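Local coordinates for probable glutathione S-transferase 5 (Caenorhabditis elegans, PDB 1ZL9), which catalyses the conjugation of reduced glutathione to a wide range of hydrophobic electrophiles, as a sigma-class member of the glutathione S-transferase superfamily, at residues 6-11 with 17-22; 61-66 with 70-75. All coordinates share one frame; numbering follows the deposited sequence.

Contact 1: residues 6-11 with 17-22; sequences LTYFNG and VSRQIF. With GSH (glutathione), chain C.
With CG set beside its backbone N (chi1 -57°) and the chain extended from CG to NE, R19 reaches out from the helix and across the L6 and Y8 side chains, each of which it crosses at about a right angle. Its guanidinium meets two backbone carbonyls at the end of the 6-11 segment, those of F9 and G11. R19 NH1 donates to the backbone O of G11 at 2.9 Å, tilted from the carbonyl plane. R19 NH2 adds weak bonds to the same G11 O and, at 3.3 Å, to F9 O. Y8 presents its ring edge to this group, CD2 lying 3.8 Å from R19 NH2. Nearer the helix, L6 CD2 rests 3.7 Å from the aliphatic CG of R19. Salt bridges from R19 NE to D31 and from R19 NH1 to E16 hold the guanidinium further, so that acidic and carbonyl oxygens together probably balance its buried charge. On the ligand side, F9 CE2 lies 3.7 Å from the glutathione sulfur SG2, while Y8, assigned to glutathione binding by similarity, has its OH hydrogen-bonded to A14 N. R19 thus ties the chain beside that sulfur to helix 16-25, within the opening beta-alpha-beta unit of the thioredoxin-like domain of glutathione transferases.

Contact 2: residues 61-66 with 70-75; sequences KKLAQS and ARFLAR. With GSH (glutathione), chain C.
L63 lays its CD2 methyl against the root of the F72 side chain, 3.9 Å from CB and 4.1 Å from CG, and so joins the last strand of the thioredoxin-like sheet to the helix that follows it. The methyl meets the ring obliquely. Both side chains have CG anti to the backbone N, which turns each of them into the space between strand and helix. W85 of the second subunit packs on L63 and meets F72 edge-to-face, and within the chain F72 also touches V58; the apolar pair therefore belongs to the dimer interface as well as to the domain.

Past the strand, the chain turns through Q65, at the N-cap position, into helix 66-76, whose first turn is closed by A70 N donating to S66 O at 3.0 Å with an angle of 161°. This helix start is also where glutathione binds. Q65 borders the ligand's amino end, and S66 grips the carboxylate there with two groups, each taking a different oxygen. The positive end of the helix dipole would be expected to favour the carboxylate as well. The backbone N of S66 donates to GSH O11 at 2.9 Å, nearly straight at 164°. With chi1 at 64°, the hydroxyl stands between the backbone N and the carbonyl carbon, and from there S66 OG donates a hydrogen bond to GSH O12 at 2.6 Å.

Read from the N terminus, the two contacts come in series, neither nested nor crossed: contact 1 closes the short connection between strand 4-9 and helix 16-25, and contact 2 the shorter passage from strand 61-64 into helix 66-76. The strands involved belong to one mixed sheet, on which 4-9 is an inner strand and 61-64 an outermost one. The two helices then pack directly together, I21 CG2 lying 3.8 Å from L73 CB and F22 CZ 3.6 Å from L73 CD1. Both contacts touch one glutathione, contact 1 through F9 near the sulfur and contact 2 through the start of helix 66-76 at the gamma-glutamyl carboxylate; the centres of the two contacts lie about 11 Å apart.

Contact 1: residues 6-11 with 17-22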
loop_
_atom_site.group_PDB
_atom_site.type_symbol
_atom_site.label_atom_id
_atom_site.label_comp_id
_atom_site.label_asym_id
_atom_site.label_seq_id
_atom_site.Cartn_x
_atom_site.Cartn_y
_atom_site.Cartn_z
ATOM N N LEU A 6 5.810 -19.635 -1.523
ATOM C CA LEU A 6 6.141 -18.294 -1.103
ATOM C C LEU A 6 7.651 -18.175 -1.147
ATOM O O LEU A 6 8.349 -18.976 -0.554
ATOM C CB LEU A 6 5.661 -18.026 0.330
ATOM C CG LEU A 6 5.994 -16.638 0.890
ATOM C CD1 LEU A 6 5.087 -15.536 0.232
ATOM C CD2 LEU A 6 5.796 -16.568 2.400
ATOM N N THR A 7 8.160 -17.192 -1.844
ATOM C CA THR A 7 9.608 -16.987 -1.908
ATOM C C THR A 7 9.950 -15.710 -1.183
ATOM O O THR A 7 9.441 -14.633 -1.510
ATOM C CB THR A 7 10.013 -16.889 -3.327
ATOM O OG1 THR A 7 9.748 -18.133 -3.953
ATOM C CG2 THR A 7 11.453 -16.649 -3.429
ATOM N N TYR A 8 10.754 -15.856 -0.133
ATOM C CA TYR A 8 11.245 -14.711 0.609
ATOM C C TYR A 8 12.604 -15.080 1.204
ATOM O O TYR A 8 13.058 -16.174 0.993
ATOM C CB TYR A 8 10.213 -14.299 1.688
ATOM C CG TYR A 8 10.491 -13.001 2.402
ATOM C CD1 TYR A 8 10.564 -11.820 1.719
ATOM C CD2 TYR A 8 10.749 -12.952 3.812
ATOM C CE1 TYR A 8 10.825 -10.630 2.375
ATOM C CE2 TYR A 8 11.033 -11.776 4.443
ATOM C CZ TYR A 8 11.064 -10.613 3.744
ATOM O OH TYR A 8 11.341 -9.407 4.400
ATOM N N PHE A 9 13.268 -14.133 1.847
ATOM C CA PHE A 9 14.496 -14.387 2.609
ATOM C C PHE A 9 14.252 -15.251 3.859
ATOM O O PHE A 9 13.090 -15.508 4.258
ATOM C CB PHE A 9 15.165 -13.071 2.951
ATOM C CG PHE A 9 15.552 -12.310 1.734
ATOM C CD1 PHE A 9 16.544 -12.807 0.896
ATOM C CD2 PHE A 9 14.864 -11.152 1.364
ATOM C CE1 PHE A 9 16.885 -12.121 -0.300
ATOM C CE2 PHE A 9 15.190 -10.486 0.194
ATOM C CZ PHE A 9 16.186 -10.943 -0.629
ATOM N N ASN A 10 15.337 -15.794 4.386
ATOM C CA ASN A 10 15.295 -16.544 5.619
ATOM C C ASN A 10 15.147 -15.615 6.818
ATOM O O ASN A 10 16.098 -15.352 7.541
ATOM C CB ASN A 10 16.537 -17.419 5.821
ATOM C CG ASN A 10 16.357 -18.339 6.999
ATOM O OD1 ASN A 10 15.201 -18.656 7.410
ATOM N ND2 ASN A 10 17.472 -18.752 7.598
ATOM N N GLY A 11 13.924 -15.161 7.026
ATOM C CA GLY A 11 13.614 -14.248 8.111
ATOM C C GLY A 11 12.116 -14.021 8.091
ATOM O O GLY A 11 11.406 -14.469 7.145
ATOM N N VAL A 17 3.751 -12.421 7.473
ATOM C CA VAL A 17 2.296 -12.397 7.621
ATOM C C VAL A 17 1.563 -13.433 6.731
ATOM O O VAL A 17 0.561 -14.057 7.160
ATOM C CB VAL A 17 1.713 -10.991 7.490
ATOM C CG1 VAL A 17 1.828 -10.433 6.104
ATOM C CG2 VAL A 17 0.229 -10.971 7.922
ATOM N N SER A 18 2.082 -13.610 5.519
ATOM C CA SER A 18 1.569 -14.608 4.596
ATOM C C SER A 18 1.767 -15.989 5.161
ATOM O O SER A 18 0.890 -16.831 5.084
ATOM C CB SER A 18 2.205 -14.396 3.214
ATOM O OG SER A 18 1.701 -13.193 2.681
ATOM N N ARG A 19 2.926 -16.252 5.759
ATOM C CA ARG A 19 3.157 -17.546 6.374
ATOM C C ARG A 19 2.134 -17.794 7.498
ATOM O O ARG A 19 1.663 -18.909 7.693
ATOM C CB ARG A 19 4.565 -17.613 6.973
ATOM C CG ARG A 19 5.707 -17.345 6.005
ATOM C CD ARG A 19 7.015 -17.831 6.591
ATOM N NE ARG A 19 8.162 -17.569 5.752
ATOM C CZ ARG A 19 8.982 -16.553 5.883
ATOM N NH1 ARG A 19 8.835 -15.682 6.860
ATOM N NH2 ARG A 19 10.007 -16.438 5.056
ATOM N N GLN A 20 1.797 -16.749 8.222
ATOM C CA GLN A 20 0.861 -16.868 9.352
ATOM C C GLN A 20 -0.585 -17.040 8.886
ATOM O O GLN A 20 -1.360 -17.737 9.509
ATOM C CB GLN A 20 1.013 -15.713 10.315
ATOM C CG GLN A 20 2.373 -15.801 11.083
ATOM C CD GLN A 20 2.497 -14.854 12.263
ATOM O OE1 GLN A 20 1.503 -14.351 12.759
ATOM N NE2 GLN A 20 3.720 -14.691 12.767
ATOM N N ILE A 21 -0.926 -16.411 7.769
ATOM C CA ILE A 21 -2.221 -16.643 7.150
ATOM C C ILE A 21 -2.345 -18.093 6.754
ATOM O O ILE A 21 -3.344 -18.760 7.053
ATOM C CB ILE A 21 -2.422 -15.722 5.920
ATOM C CG1 ILE A 21 -2.596 -14.284 6.367
ATOM C CG2 ILE A 21 -3.523 -16.215 5.019
ATOM C CD1 ILE A 21 -2.486 -13.226 5.228
ATOM N N PHE A 22 -1.336 -18.610 6.087
ATOM C CA PHE A 22 -1.345 -20.027 5.765
ATOM C C PHE A 22 -1.419 -20.929 7.003
ATOM O O PHE A 22 -2.162 -21.945 6.989
ATOM C CB PHE A 22 -0.109 -20.458 4.994
ATOM C CG PHE A 22 -0.057 -20.011 3.559
ATOM C CD1 PHE A 22 -1.101 -20.253 2.660
ATOM C CD2 PHE A 22 1.084 -19.388 3.095
ATOM C CE1 PHE A 22 -1.012 -19.867 1.350
ATOM C CE2 PHE A 22 1.204 -19.030 1.749
ATOM C CZ PHE A 22 0.173 -19.248 0.875
HETATM N N1 GSH C . 6.886 -2.704 -1.367
HETATM C CA1 GSH C . 7.629 -3.883 -1.071
HETATM C C1 GSH C . 6.802 -4.963 -0.503
HETATM O O11 GSH C . 6.898 -6.242 -0.886
HETATM O O12 GSH C . 6.039 -4.649 0.488
HETATM C CB1 GSH C . 9.114 -3.892 -0.891
HETATM C CG1 GSH C . 9.840 -5.190 -1.278
HETATM C CD1 GSH C . 11.286 -5.113 -0.828
HETATM O OE1 GSH C . 11.756 -3.896 -0.450
HETATM N N2 GSH C . 12.073 -6.190 -0.857
HETATM C CA2 GSH C . 13.390 -6.188 -0.294
HETATM C C2 GSH C . 14.299 -6.810 -1.313
HETATM O O2 GSH C . 13.773 -7.876 -1.992
HETATM C CB2 GSH C . 13.237 -7.025 0.971
HETATM S SG2 GSH C . 14.844 -7.191 1.774
HETATM N N3 GSH C . 15.535 -6.412 -1.498
HETATM C CA3 GSH C . 16.525 -7.100 -2.328
HETATM C C3 GSH C . 16.710 -6.386 -3.644
HETATM O O31 GSH C . 15.954 -5.234 -3.896
HETATM O O32 GSH C . 17.517 -6.818 -4.587
#

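Contact 2: residues 61-66 with 70-75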
loop_
_atom_site.group_PDB
_atom_site.type_symbol
_atom_site.label_atom_id
_atom_site.label_comp_id
_atom_site.label_asym_id
_atom_site.label_seq_id
_atom_site.Cartn_x
_atom_site.Cartn_y
_atom_site.Cartn_z
ATOM N N LYS A 61 1.912 -19.035 -11.261
ATOM C CA LYS A 61 1.685 -17.602 -11.616
ATOM C C LYS A 61 2.182 -16.687 -10.465
ATOM O O LYS A 61 1.892 -16.944 -9.291
ATOM C CB LYS A 61 0.196 -17.296 -11.848
ATOM C CG LYS A 61 -0.492 -18.092 -13.035
ATOM C CD LYS A 61 -2.031 -18.275 -12.794
ATOM C CE LYS A 61 -2.703 -19.307 -13.821
ATOM N NZ LYS A 61 -2.866 -20.767 -13.298
ATOM N N LYS A 62 2.919 -15.640 -10.811
ATOM C CA LYS A 62 3.617 -14.843 -9.806
ATOM C C LYS A 62 2.774 -13.656 -9.318
ATOM O O LYS A 62 2.116 -12.959 -10.100
ATOM C CB LYS A 62 4.981 -14.352 -10.326
ATOM C CG LYS A 62 6.018 -15.513 -10.377
ATOM C CD LYS A 62 7.265 -15.101 -11.095
ATOM C CE LYS A 62 7.963 -16.313 -11.784
ATOM N NZ LYS A 62 9.196 -16.601 -11.018
ATOM N N LEU A 63 2.884 -13.379 -8.012
ATOM C CA LEU A 63 2.265 -12.201 -7.425
ATOM C C LEU A 63 3.263 -11.600 -6.452
ATOM O O LEU A 63 3.642 -12.230 -5.493
ATOM C CB LEU A 63 0.997 -12.583 -6.681
ATOM C CG LEU A 63 0.316 -11.434 -5.897
ATOM C CD1 LEU A 63 -0.154 -10.363 -6.840
ATOM C CD2 LEU A 63 -0.771 -11.988 -5.047
ATOM N N ALA A 64 3.651 -10.358 -6.698
ATOM C CA ALA A 64 4.557 -9.604 -5.855
ATOM C C ALA A 64 3.819 -8.658 -4.934
ATOM O O ALA A 64 2.603 -8.439 -5.086
ATOM C CB ALA A 64 5.405 -8.786 -6.769
ATOM N N GLN A 65 4.602 -8.029 -4.059
ATOM C CA GLN A 65 4.194 -6.991 -3.090
ATOM C C GLN A 65 3.539 -7.562 -1.815
ATOM O O GLN A 65 2.460 -8.137 -1.878
ATOM C CB GLN A 65 3.340 -5.915 -3.738
ATOM C CG GLN A 65 4.230 -4.959 -4.616
ATOM C CD GLN A 65 4.980 -3.899 -3.840
ATOM O OE1 GLN A 65 5.831 -3.163 -4.406
ATOM N NE2 GLN A 65 4.679 -3.774 -2.592
ATOM N N SER A 66 4.238 -7.424 -0.694
ATOM C CA SER A 66 3.861 -8.051 0.555
ATOM C C SER A 66 2.409 -7.876 0.945
ATOM O O SER A 66 1.801 -8.880 1.335
ATOM C CB SER A 66 4.786 -7.584 1.704
ATOM O OG SER A 66 4.677 -6.224 1.981
ATOM N N ALA A 70 -0.653 -10.656 1.043
ATOM C CA ALA A 70 -1.375 -10.909 2.287
ATOM C C ALA A 70 -2.871 -10.700 2.051
ATOM O O ALA A 70 -3.728 -11.478 2.509
ATOM C CB ALA A 70 -0.873 -9.940 3.370
ATOM N N ARG A 71 -3.196 -9.664 1.284
ATOM C CA ARG A 71 -4.618 -9.352 1.006
ATOM C C ARG A 71 -5.261 -10.448 0.135
ATOM O O ARG A 71 -6.382 -10.884 0.387
ATOM C CB ARG A 71 -4.791 -7.967 0.362
ATOM C CG ARG A 71 -6.276 -7.596 0.061
ATOM C CD ARG A 71 -6.525 -6.194 -0.369
ATOM N NE ARG A 71 -6.288 -5.369 0.792
ATOM C CZ ARG A 71 -5.166 -4.734 1.084
ATOM N NH1 ARG A 71 -4.137 -4.614 0.213
ATOM N NH2 ARG A 71 -5.076 -4.149 2.257
ATOM N N PHE A 72 -4.531 -10.928 -0.852
ATOM C CA PHE A 72 -5.044 -11.954 -1.733
ATOM C C PHE A 72 -5.311 -13.217 -0.925
ATOM O O PHE A 72 -6.426 -13.793 -0.964
ATOM C CB PHE A 72 -4.025 -12.253 -2.827
ATOM C CG PHE A 72 -4.336 -13.519 -3.594
ATOM C CD1 PHE A 72 -5.345 -13.529 -4.522
ATOM C CD2 PHE A 72 -3.598 -14.686 -3.410
ATOM C CE1 PHE A 72 -5.638 -14.699 -5.252
ATOM C CE2 PHE A 72 -3.938 -15.851 -4.089
ATOM C CZ PHE A 72 -4.928 -15.851 -5.013
ATOM N N LEU A 73 -4.320 -13.588 -0.104
ATOM C CA LEU A 73 -4.472 -14.795 0.692
ATOM C C LEU A 73 -5.553 -14.609 1.769
ATOM O O LEU A 73 -6.361 -15.521 1.998
ATOM C CB LEU A 73 -3.169 -15.195 1.336
ATOM C CG LEU A 73 -2.043 -15.621 0.374
ATOM C CD1 LEU A 73 -0.836 -15.784 1.211
ATOM C CD2 LEU A 73 -2.332 -16.856 -0.340
ATOM N N ALA A 74 -5.569 -13.476 2.433
ATOM C CA ALA A 74 -6.564 -13.226 3.471
ATOM C C ALA A 74 -7.988 -13.309 2.889
ATOM O O ALA A 74 -8.895 -13.863 3.558
ATOM C CB ALA A 74 -6.350 -11.888 4.192
ATOM N N ARG A 75 -8.202 -12.772 1.692
ATOM C CA ARG A 75 -9.528 -12.849 1.098
ATOM C C ARG A 75 -9.940 -14.286 0.770
ATOM O O ARG A 75 -11.100 -14.619 0.949
ATOM C CB ARG A 75 -9.637 -12.008 -0.131
ATOM C CG ARG A 75 -9.685 -10.522 0.208
ATOM C CD ARG A 75 -9.651 -9.596 -1.030
ATOM N NE ARG A 75 -10.744 -9.849 -1.937
ATOM C CZ ARG A 75 -10.982 -9.181 -3.067
ATOM N NH1 ARG A 75 -10.169 -8.185 -3.465
ATOM N NH2 ARG A 75 -12.064 -9.512 -3.789
HETATM N N1 GSH C . 6.886 -2.704 -1.367
HETATM C CA1 GSH C . 7.629 -3.883 -1.071
HETATM C C1 GSH C . 6.802 -4.963 -0.503
HETATM O O11 GSH C . 6.898 -6.242 -0.886
HETATM O O12 GSH C . 6.039 -4.649 0.488
HETATM C CB1 GSH C . 9.114 -3.892 -0.891
HETATM C CG1 GSH C . 9.840 -5.190 -1.278
HETATM C CD1 GSH C . 11.286 -5.113 -0.828
HETATM O OE1 GSH C . 11.756 -3.896 -0.450
HETATM N N2 GSH C . 12.073 -6.190 -0.857
HETATM C CA2 GSH C . 13.390 -6.188 -0.294
HETATM C C2 GSH C . 14.299 -6.810 -1.313
HETATM O O2 GSH C . 13.773 -7.876 -1.992
HETATM C CB2 GSH C . 13.237 -7.025 0.971
HETATM S SG2 GSH C . 14.844 -7.191 1.774
HETATM N N3 GSH C . 15.535 -6.412 -1.498
HETATM C CA3 GSH C . 16.525 -7.100 -2.328
HETATM C C3 GSH C . 16.710 -6.386 -3.644
HETATM O O31 GSH C . 15.954 -5.234 -3.896
HETATM O O32 GSH C . 17.517 -6.818 -4.587
#